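Long-range contacts in N-acetylcysteine deacetylase (Bacillus subtilis, PDB 1YSJ), which probably removes the acetyl group from N-acetylcysteine to give cysteine and acetate, as a dinuclear-metal hydrolase of the M20 peptidase family: residues D88-A96 with F392-I403; L187-K195 with D381-Y391. The protein carries 1 engineered substitution. All coordinates share one frame; numbering follows the deposited sequence.

Contact 1 of 2, residues D88-A96 with F392-I403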
loop_
_atom_site.group_PDB
_atom_site.type_symbol
_atom_site.label_atom_id
_atom_site.label_comp_id
_atom_site.label_asym_id
_atom_site.label_seq_id
_atom_site.Cartn_x
_atom_site.Cartn_y
_atom_site.Cartn_z
ATOM N N ASP A 88 -47.292 33.857 -18.733
ATOM C CA ASP A 88 -46.535 32.756 -19.327
ATOM C C ASP A 88 -45.116 33.243 -19.586
ATOM O O ASP A 88 -44.913 34.375 -20.029
ATOM C CB ASP A 88 -47.173 32.289 -20.641
ATOM C CG ASP A 88 -48.381 31.383 -20.426
ATOM O OD1 ASP A 88 -48.703 31.065 -19.259
ATOM O OD2 ASP A 88 -49.008 30.985 -21.435
ATOM N N GLY A 89 -44.137 32.397 -19.290
ATOM C CA GLY A 89 -42.740 32.774 -19.461
ATOM C C GLY A 89 -41.774 31.626 -19.254
ATOM O O GLY A 89 -42.195 30.490 -19.021
ATOM N N PRO A 90 -40.463 31.913 -19.361
ATOM C CA PRO A 90 -39.436 30.900 -19.114
ATOM C C PRO A 90 -39.479 30.364 -17.686
ATOM O O PRO A 90 -40.005 31.023 -16.780
ATOM C CB PRO A 90 -38.117 31.650 -19.370
ATOM C CG PRO A 90 -38.462 33.096 -19.358
ATOM C CD PRO A 90 -39.887 33.211 -19.763
ATOM N N VAL A 91 -38.944 29.160 -17.508
ATOM C CA VAL A 91 -38.817 28.547 -16.195
ATOM C C VAL A 91 -37.355 28.613 -15.773
ATOM O O VAL A 91 -36.463 28.202 -16.526
ATOM C CB VAL A 91 -39.279 27.065 -16.205
ATOM C CG1 VAL A 91 -39.206 26.463 -14.799
ATOM C CG2 VAL A 91 -40.685 26.946 -16.758
ATOM N N ILE A 92 -37.110 29.143 -14.578
ATOM C CA ILE A 92 -35.766 29.123 -13.992
ATOM C C ILE A 92 -35.765 28.352 -12.676
ATOM O O ILE A 92 -36.814 28.151 -12.064
ATOM C CB ILE A 92 -35.155 30.542 -13.811
ATOM C CG1 ILE A 92 -35.979 31.383 -12.831
ATOM C CG2 ILE A 92 -34.996 31.245 -15.169
ATOM C CD1 ILE A 92 -35.189 32.505 -12.174
ATOM N N ALA A 93 -34.586 27.917 -12.243
ATOM C CA ALA A 93 -34.489 27.082 -11.062
ATOM C C ALA A 93 -33.572 27.687 -10.012
ATOM O O ALA A 93 -32.605 28.370 -10.340
ATOM C CB ALA A 93 -34.032 25.670 -11.439
ATOM N N ILE A 94 -33.903 27.444 -8.748
ATOM C CA ILE A 94 -33.065 27.846 -7.626
ATOM C C ILE A 94 -32.809 26.619 -6.743
ATOM O O ILE A 94 -33.740 25.930 -6.323
ATOM C CB ILE A 94 -33.684 29.008 -6.812
ATOM C CG1 ILE A 94 -33.837 30.255 -7.692
ATOM C CG2 ILE A 94 -32.814 29.325 -5.591
ATOM C CD1 ILE A 94 -34.628 31.391 -7.041
ATOM N N ARG A 95 -31.540 26.356 -6.471
ATOM C CA ARG A 95 -31.147 25.102 -5.863
ATOM C C ARG A 95 -30.559 25.277 -4.466
ATOM O O ARG A 95 -29.733 26.162 -4.236
ATOM C CB ARG A 95 -30.169 24.374 -6.794
ATOM C CG ARG A 95 -29.637 23.036 -6.292
ATOM C CD ARG A 95 -28.406 23.224 -5.410
ATOM N NE ARG A 95 -27.525 22.070 -5.488
ATOM C CZ ARG A 95 -26.246 22.075 -5.128
ATOM N NH1 ARG A 95 -25.688 23.179 -4.644
ATOM N NH2 ARG A 95 -25.527 20.970 -5.257
ATOM N N ALA A 96 -31.001 24.419 -3.548
ATOM C CA ALA A 96 -30.367 24.248 -2.237
ATOM C C ALA A 96 -30.065 22.768 -1.990
ATOM O O ALA A 96 -30.805 21.895 -2.442
ATOM C CB ALA A 96 -31.264 24.797 -1.131
ATOM N N PHE A 392 -31.842 35.973 -3.573
ATOM C CA PHE A 392 -32.326 35.052 -4.592
ATOM C C PHE A 392 -33.747 35.368 -5.044
ATOM O O PHE A 392 -34.124 35.049 -6.173
ATOM C CB PHE A 392 -32.193 33.603 -4.120
ATOM C CG PHE A 392 -30.803 33.058 -4.260
ATOM C CD1 PHE A 392 -29.884 33.178 -3.218
ATOM C CD2 PHE A 392 -30.400 32.450 -5.442
ATOM C CE1 PHE A 392 -28.590 32.688 -3.353
ATOM C CE2 PHE A 392 -29.100 31.946 -5.587
ATOM C CZ PHE A 392 -28.198 32.067 -4.547
ATOM N N ALA A 393 -34.526 36.000 -4.169
ATOM C CA ALA A 393 -35.847 36.500 -4.541
ATOM C C ALA A 393 -35.721 37.645 -5.546
ATOM O O ALA A 393 -36.466 37.701 -6.528
ATOM C CB ALA A 393 -36.620 36.943 -3.309
ATOM N N GLU A 394 -34.768 38.544 -5.311
ATOM C CA GLU A 394 -34.570 39.679 -6.205
ATOM C C GLU A 394 -33.890 39.255 -7.504
ATOM O O GLU A 394 -34.236 39.751 -8.579
ATOM C CB GLU A 394 -33.783 40.795 -5.514
ATOM C CG GLU A 394 -33.992 42.173 -6.131
ATOM C CD GLU A 394 -35.437 42.670 -6.037
ATOM O OE1 GLU A 394 -36.116 42.395 -5.018
ATOM O OE2 GLU A 394 -35.888 43.347 -6.988
ATOM N N LEU A 395 -32.941 38.327 -7.395
ATOM C CA LEU A 395 -32.273 37.743 -8.556
ATOM C C LEU A 395 -33.268 37.061 -9.496
ATOM O O LEU A 395 -33.217 37.268 -10.707
ATOM C CB LEU A 395 -31.182 36.760 -8.117
ATOM C CG LEU A 395 -30.340 36.075 -9.199
ATOM C CD1 LEU A 395 -29.478 37.081 -9.961
ATOM C CD2 LEU A 395 -29.481 34.987 -8.591
ATOM N N ALA A 396 -34.174 36.265 -8.930
ATOM C CA ALA A 396 -35.217 35.582 -9.704
ATOM C C ALA A 396 -36.067 36.550 -10.531
ATOM O O ALA A 396 -36.304 36.311 -11.719
ATOM C CB ALA A 396 -36.100 34.750 -8.789
ATOM N N VAL A 397 -36.509 37.637 -9.896
ATOM C CA VAL A 397 -37.296 38.677 -10.562
ATOM C C VAL A 397 -36.504 39.343 -11.698
ATOM O O VAL A 397 -37.033 39.548 -12.795
ATOM C CB VAL A 397 -37.803 39.746 -9.554
ATOM C CG1 VAL A 397 -38.489 40.909 -10.271
ATOM C CG2 VAL A 397 -38.749 39.117 -8.533
ATOM N N ILE A 398 -35.239 39.663 -11.426
ATOM C CA ILE A 398 -34.368 40.326 -12.396
ATOM C C ILE A 398 -34.031 39.426 -13.585
ATOM O O ILE A 398 -34.085 39.872 -14.736
ATOM C CB ILE A 398 -33.072 40.861 -11.739
ATOM C CG1 ILE A 398 -33.396 42.014 -10.789
ATOM C CG2 ILE A 398 -32.076 41.329 -12.799
ATOM C CD1 ILE A 398 -32.282 42.361 -9.825
ATOM N N VAL A 399 -33.688 38.168 -13.308
ATOM C CA VAL A 399 -33.369 37.210 -14.368
ATOM C C VAL A 399 -34.555 37.017 -15.315
ATOM O O VAL A 399 -34.397 37.112 -16.531
ATOM C CB VAL A 399 -32.867 35.853 -13.811
ATOM C CG1 VAL A 399 -32.735 34.815 -14.930
ATOM C CG2 VAL A 399 -31.534 36.033 -13.122
ATOM N N LEU A 400 -35.739 36.786 -14.751
ATOM C CA LEU A 400 -36.949 36.561 -15.545
ATOM C C LEU A 400 -37.377 37.770 -16.388
ATOM O O LEU A 400 -38.098 37.613 -17.375
ATOM C CB LEU A 400 -38.106 36.070 -14.661
ATOM C CG LEU A 400 -38.023 34.641 -14.102
ATOM C CD1 LEU A 400 -39.122 34.398 -13.074
ATOM C CD2 LEU A 400 -38.076 33.584 -15.205
ATOM N N GLU A 401 -36.931 38.965 -15.996
ATOM C CA GLU A 401 -37.157 40.184 -16.777
ATOM C C GLU A 401 -36.377 40.169 -18.091
ATOM O O GLU A 401 -36.868 40.644 -19.113
ATOM C CB GLU A 401 -36.756 41.430 -15.979
ATOM C CG GLU A 401 -37.780 41.906 -14.950
ATOM C CD GLU A 401 -37.235 42.990 -14.018
ATOM O OE1 GLU A 401 -36.078 43.435 -14.206
ATOM O OE2 GLU A 401 -37.969 43.398 -13.091
ATOM N N THR A 402 -35.162 39.624 -18.051
ATOM C CA THR A 402 -34.243 39.674 -19.192
ATOM C C THR A 402 -34.044 38.342 -19.916
ATOM O O THR A 402 -33.604 38.322 -21.068
ATOM C CB THR A 402 -32.864 40.259 -18.790
ATOM O OG1 THR A 402 -32.536 39.860 -17.454
ATOM C CG2 THR A 402 -32.889 41.777 -18.856
ATOM N N ILE A 403 -34.375 37.238 -19.253
ATOM C CA ILE A 403 -34.197 35.912 -19.846
ATOM C C ILE A 403 -35.337 35.566 -20.802
ATOM O O ILE A 403 -35.282 35.895 -21.985
ATOM C CB ILE A 403 -34.035 34.809 -18.769
ATOM C CG1 ILE A 403 -33.273 33.608 -19.336
ATOM C CG2 ILE A 403 -35.389 34.405 -18.191
ATOM C CD1 ILE A 403 -32.829 32.611 -18.292
#
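Ile92 presses its branched side chain into the last turns of the helix that packs on its strand, and it buries more surface here than any other residue. Its CG1 occupies the cramped site between backbone N and carbonyl carbon (chi1 63°), a torsion that directs CG1 and its CD1 toward Leu400 and Ala396 and leaves CG2 toward Val399 and Ile403. CD1, at the end of the longer branch, rests on the helix backbone 3.9 Å from Ala396 CA, a close approach that the small alanine permits. CG2 lies 4.0 Å from Ile403 CD1 and also meets Leu400 CD2 and Val399 CG1, so one beta-branched residue fills the space among four.

Ile94, two residues further on and on the same side of the strand, packs nearer the N-terminal end of 392-403. Its CD1 touches Ala396 CB at 4.1 Å and comes near Phe392 O, while CG2 meets the Phe392 ring obliquely, 4.0 Å from CD2.

Leu400 packs toward the other end. Its CD2 packs on Ile92 CG1 and reaches the backbone at Pro90 O, 3.6 Å away. Pro90, just before the strand, lays its ring alongside Ile403, with CG 3.5 Å from Ile403 CG2.

Strand 91-97 is flanked by strands 148-154 and 175-184, and helix 124-139 shares the covering through Ile131 and Leu138. Strand and helix run nearly antiparallel, at 154°, with segment axes 9.7 Å apart: this is the helix-on-sheet layer packing of the alpha/beta catalytic domain of M20 peptidases.

Contact 2 of 2, residues L187-K195 with D381-Y391; sequences LPVGTIGVK and DEEALTVASQY
Apolar packing joins these segments, and Val189 buries the most of it. At position i+1 of the type II turn from Pro188 to Thr191, it divides its two methyls between Asp381 and the residues from Glu383 to Val387: CG2 lies 3.7 Å from Asp381 CB, whereas CG1 meets Glu383 CB and, at 3.9 Å, Val387 CG2. Val387 also covers the turn backbone, its CG2 3.8 Å from Gly190 N. Gly190 holds position i+2, where its positive phi of 98° suits a residue without a side chain.

A CH-pi contact follows further along. Ile192 CG1 sits over one face of the Tyr391 ring, 4.0 Å from its centroid, while CG2 approaches the phenol end, 3.7 Å from CZ. The ring reaches this place because CG is anti to the backbone N (chi1 -180°), extending it from the helix toward Ile192.

Polar bonds stay within a segment or lead elsewhere. Asp381 OD1 accepts from Glu383 N in a capping bond that is nearly straight (167°) but long. Tyr391 OH is bonded to Ala328 O of helix 325-334, which satisfies the buried polar end and probably helps fix the ring, while its apolar face packs independently on Ile192; shape rather than charge fits strand to helix.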
loop_
_atom_site.group_PDB
_atom_site.type_symbol
_atom_site.label_atom_id
_atom_site.label_comp_id
_atom_site.label_asym_id
_atom_site.label_seq_id
_atom_site.Cartn_x
_atom_site.Cartn_y
_atom_site.Cartn_z
ATOM N N LEU A 187 -16.145 35.331 4.174
ATOM C CA LEU A 187 -16.767 36.572 3.705
ATOM C C LEU A 187 -17.748 37.119 4.744
ATOM O O LEU A 187 -18.336 36.349 5.501
ATOM C CB LEU A 187 -17.468 36.350 2.358
ATOM C CG LEU A 187 -16.603 36.103 1.119
ATOM C CD1 LEU A 187 -17.484 35.834 -0.085
ATOM C CD2 LEU A 187 -15.653 37.273 0.842
ATOM N N PRO A 188 -17.928 38.451 4.787
ATOM C CA PRO A 188 -18.831 39.004 5.795
ATOM C C PRO A 188 -20.304 38.930 5.390
ATOM O O PRO A 188 -20.616 38.768 4.211
ATOM C CB PRO A 188 -18.373 40.463 5.910
ATOM C CG PRO A 188 -17.793 40.791 4.579
ATOM C CD PRO A 188 -17.325 39.503 3.944
ATOM N N VAL A 189 -21.189 39.047 6.377
ATOM C CA VAL A 189 -22.635 39.090 6.153
ATOM C C VAL A 189 -23.005 40.318 5.318
ATOM O O VAL A 189 -22.546 41.431 5.595
ATOM C CB VAL A 189 -23.410 39.104 7.502
ATOM C CG1 VAL A 189 -24.915 39.279 7.282
ATOM C CG2 VAL A 189 -23.135 37.832 8.287
ATOM N N GLY A 190 -23.828 40.099 4.293
ATOM C CA GLY A 190 -24.238 41.161 3.380
ATOM C C GLY A 190 -23.424 41.176 2.098
ATOM O O GLY A 190 -23.673 41.991 1.208
ATOM N N THR A 191 -22.454 40.269 2.009
ATOM C CA THR A 191 -21.565 40.176 0.856
ATOM C C THR A 191 -21.800 38.892 0.052
ATOM O O THR A 191 -21.857 37.797 0.609
ATOM C CB THR A 191 -20.084 40.292 1.281
ATOM O OG1 THR A 191 -19.881 41.541 1.954
ATOM C CG2 THR A 191 -19.159 40.229 0.071
ATOM N N ILE A 192 -21.934 39.060 -1.263
ATOM C CA ILE A 192 -22.143 37.967 -2.212
ATOM C C ILE A 192 -20.924 37.882 -3.147
ATOM O O ILE A 192 -20.507 38.887 -3.730
ATOM C CB ILE A 192 -23.468 38.170 -3.021
ATOM C CG1 ILE A 192 -24.697 38.074 -2.104
ATOM C CG2 ILE A 192 -23.614 37.141 -4.138
ATOM C CD1 ILE A 192 -25.222 39.399 -1.583
ATOM N N GLY A 193 -20.343 36.689 -3.262
ATOM C CA GLY A 193 -19.164 36.463 -4.105
ATOM C C GLY A 193 -19.545 36.140 -5.537
ATOM O O GLY A 193 -20.263 35.173 -5.789
ATOM N N VAL A 194 -19.047 36.942 -6.476
ATOM C CA VAL A 194 -19.507 36.905 -7.863
ATOM C C VAL A 194 -18.357 36.862 -8.882
ATOM O O VAL A 194 -17.492 37.742 -8.887
ATOM C CB VAL A 194 -20.440 38.129 -8.160
ATOM C CG1 VAL A 194 -20.746 38.251 -9.640
ATOM C CG2 VAL A 194 -21.743 38.032 -7.365
ATOM N N LYS A 195 -18.357 35.836 -9.737
ATOM C CA LYS A 195 -17.466 35.789 -10.909
ATOM C C LYS A 195 -18.068 34.978 -12.064
ATOM O O LYS A 195 -18.835 34.040 -11.835
ATOM C CB LYS A 195 -16.072 35.251 -10.541
ATOM C CG LYS A 195 -15.971 33.728 -10.425
ATOM C CD LYS A 195 -14.556 33.255 -10.059
ATOM C CE LYS A 195 -13.520 33.564 -11.143
ATOM N NZ LYS A 195 -13.798 32.876 -12.435
ATOM N N ASP A 381 -23.085 32.960 10.728
ATOM C CA ASP A 381 -23.877 34.047 11.306
ATOM C C ASP A 381 -25.255 34.014 10.653
ATOM O O ASP A 381 -25.372 34.146 9.432
ATOM C CB ASP A 381 -23.191 35.393 11.052
ATOM C CG ASP A 381 -23.668 36.497 11.987
ATOM O OD1 ASP A 381 -24.889 36.610 12.240
ATOM O OD2 ASP A 381 -22.809 37.279 12.456
ATOM N N GLU A 382 -26.291 33.835 11.470
ATOM C CA GLU A 382 -27.657 33.631 10.974
ATOM C C GLU A 382 -28.300 34.888 10.377
ATOM O O GLU A 382 -29.388 34.816 9.805
ATOM C CB GLU A 382 -28.545 33.028 12.069
ATOM C CG GLU A 382 -28.235 31.561 12.367
ATOM C CD GLU A 382 -28.784 31.081 13.706
ATOM O OE1 GLU A 382 -28.850 31.888 14.660
ATOM O OE2 GLU A 382 -29.135 29.885 13.809
ATOM N N GLU A 383 -27.624 36.029 10.495
ATOM C CA GLU A 383 -28.070 37.257 9.833
ATOM C C GLU A 383 -28.039 37.117 8.307
ATOM O O GLU A 383 -28.776 37.809 7.599
ATOM C CB GLU A 383 -27.233 38.464 10.275
ATOM C CG GLU A 383 -27.306 38.792 11.774
ATOM C CD GLU A 383 -28.566 39.552 12.187
ATOM O OE1 GLU A 383 -29.580 39.521 11.450
ATOM O OE2 GLU A 383 -28.540 40.182 13.268
ATOM N N ALA A 384 -27.195 36.209 7.816
ATOM C CA ALA A 384 -27.090 35.911 6.383
ATOM C C ALA A 384 -28.362 35.279 5.806
ATOM O O ALA A 384 -28.540 35.244 4.586
ATOM C CB ALA A 384 -25.884 35.024 6.112
ATOM N N LEU A 385 -29.233 34.783 6.685
ATOM C CA LEU A 385 -30.511 34.195 6.285
ATOM C C LEU A 385 -31.436 35.217 5.638
ATOM O O LEU A 385 -32.144 34.904 4.683
ATOM C CB LEU A 385 -31.202 33.540 7.479
ATOM C CG LEU A 385 -30.710 32.152 7.895
ATOM C CD1 LEU A 385 -31.147 31.838 9.329
ATOM C CD2 LEU A 385 -31.205 31.081 6.922
ATOM N N THR A 386 -31.425 36.436 6.166
ATOM C CA THR A 386 -32.127 37.554 5.542
ATOM C C THR A 386 -31.476 37.873 4.193
ATOM O O THR A 386 -32.155 37.910 3.163
ATOM C CB THR A 386 -32.128 38.792 6.467
ATOM O OG1 THR A 386 -32.739 38.443 7.714
ATOM C CG2 THR A 386 -32.892 39.959 5.842
ATOM N N VAL A 387 -30.158 38.065 4.208
ATOM C CA VAL A 387 -29.391 38.395 3.006
ATOM C C VAL A 387 -29.699 37.439 1.858
ATOM O O VAL A 387 -30.097 37.872 0.776
ATOM C CB VAL A 387 -27.855 38.404 3.271
ATOM C CG1 VAL A 387 -27.092 38.804 2.011
ATOM C CG2 VAL A 387 -27.504 39.350 4.429
ATOM N N ALA A 388 -29.531 36.145 2.114
ATOM C CA ALA A 388 -29.620 35.123 1.082
ATOM C C ALA A 388 -31.035 34.930 0.543
ATOM O O ALA A 388 -31.226 34.756 -0.663
ATOM C CB ALA A 388 -29.053 33.803 1.599
ATOM N N SER A 389 -32.025 34.949 1.434
ATOM C CA SER A 389 -33.417 34.762 1.018
ATOM C C SER A 389 -33.867 35.911 0.119
ATOM O O SER A 389 -34.479 35.683 -0.931
ATOM C CB SER A 389 -34.349 34.592 2.224
ATOM O OG SER A 389 -34.188 35.643 3.156
ATOM N N GLN A 390 -33.521 37.132 0.529
ATOM C CA GLN A 390 -33.821 38.347 -0.230
ATOM C C GLN A 390 -33.057 38.412 -1.552
ATOM O O GLN A 390 -33.616 38.821 -2.576
ATOM C CB GLN A 390 -33.504 39.596 0.599
ATOM C CG GLN A 390 -34.330 39.767 1.866
ATOM C CD GLN A 390 -34.106 41.119 2.541
ATOM O OE1 GLN A 390 -34.967 41.608 3.276
ATOM N NE2 GLN A 390 -32.952 41.732 2.284
ATOM N N TYR A 391 -31.786 38.014 -1.522
ATOM C CA TYR A 391 -30.933 38.053 -2.708
ATOM C C TYR A 391 -31.483 37.220 -3.865
ATOM O O TYR A 391 -31.570 37.701 -4.997
ATOM C CB TYR A 391 -29.508 37.595 -2.377
ATOM C CG TYR A 391 -28.582 37.622 -3.570
ATOM C CD1 TYR A 391 -28.051 38.826 -4.033
ATOM C CD2 TYR A 391 -28.251 36.444 -4.249
ATOM C CE1 TYR A 391 -27.204 38.861 -5.139
ATOM C CE2 TYR A 391 -27.404 36.466 -5.352
ATOM C CZ TYR A 391 -26.885 37.680 -5.792
ATOM O OH TYR A 391 -26.046 37.718 -6.880
#

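How the contacts relate
Both contacts use the single helix 384-402, whose successive parts pack against two strands of the same mixed sheet. Contact 2 takes its N-terminal part, near the turn before strand 191-194; contact 1 takes its C-terminal part, against the inner strand 91-97. Contact 1 is mainly buried, with its exposed margin at Ile403, and its side-chain packing is aliphatic apart from the phenylalanine ring. Contact 2 is only partly buried: acidic residues and a glycine turn border it, and a tyrosine face enters its packing. The angle between strand and helix directions differs too, 154° in contact 1 and 51° in contact 2, largely because strand 191-194 runs opposite to 360-366, whereas 91-97 is parallel to its neighbours.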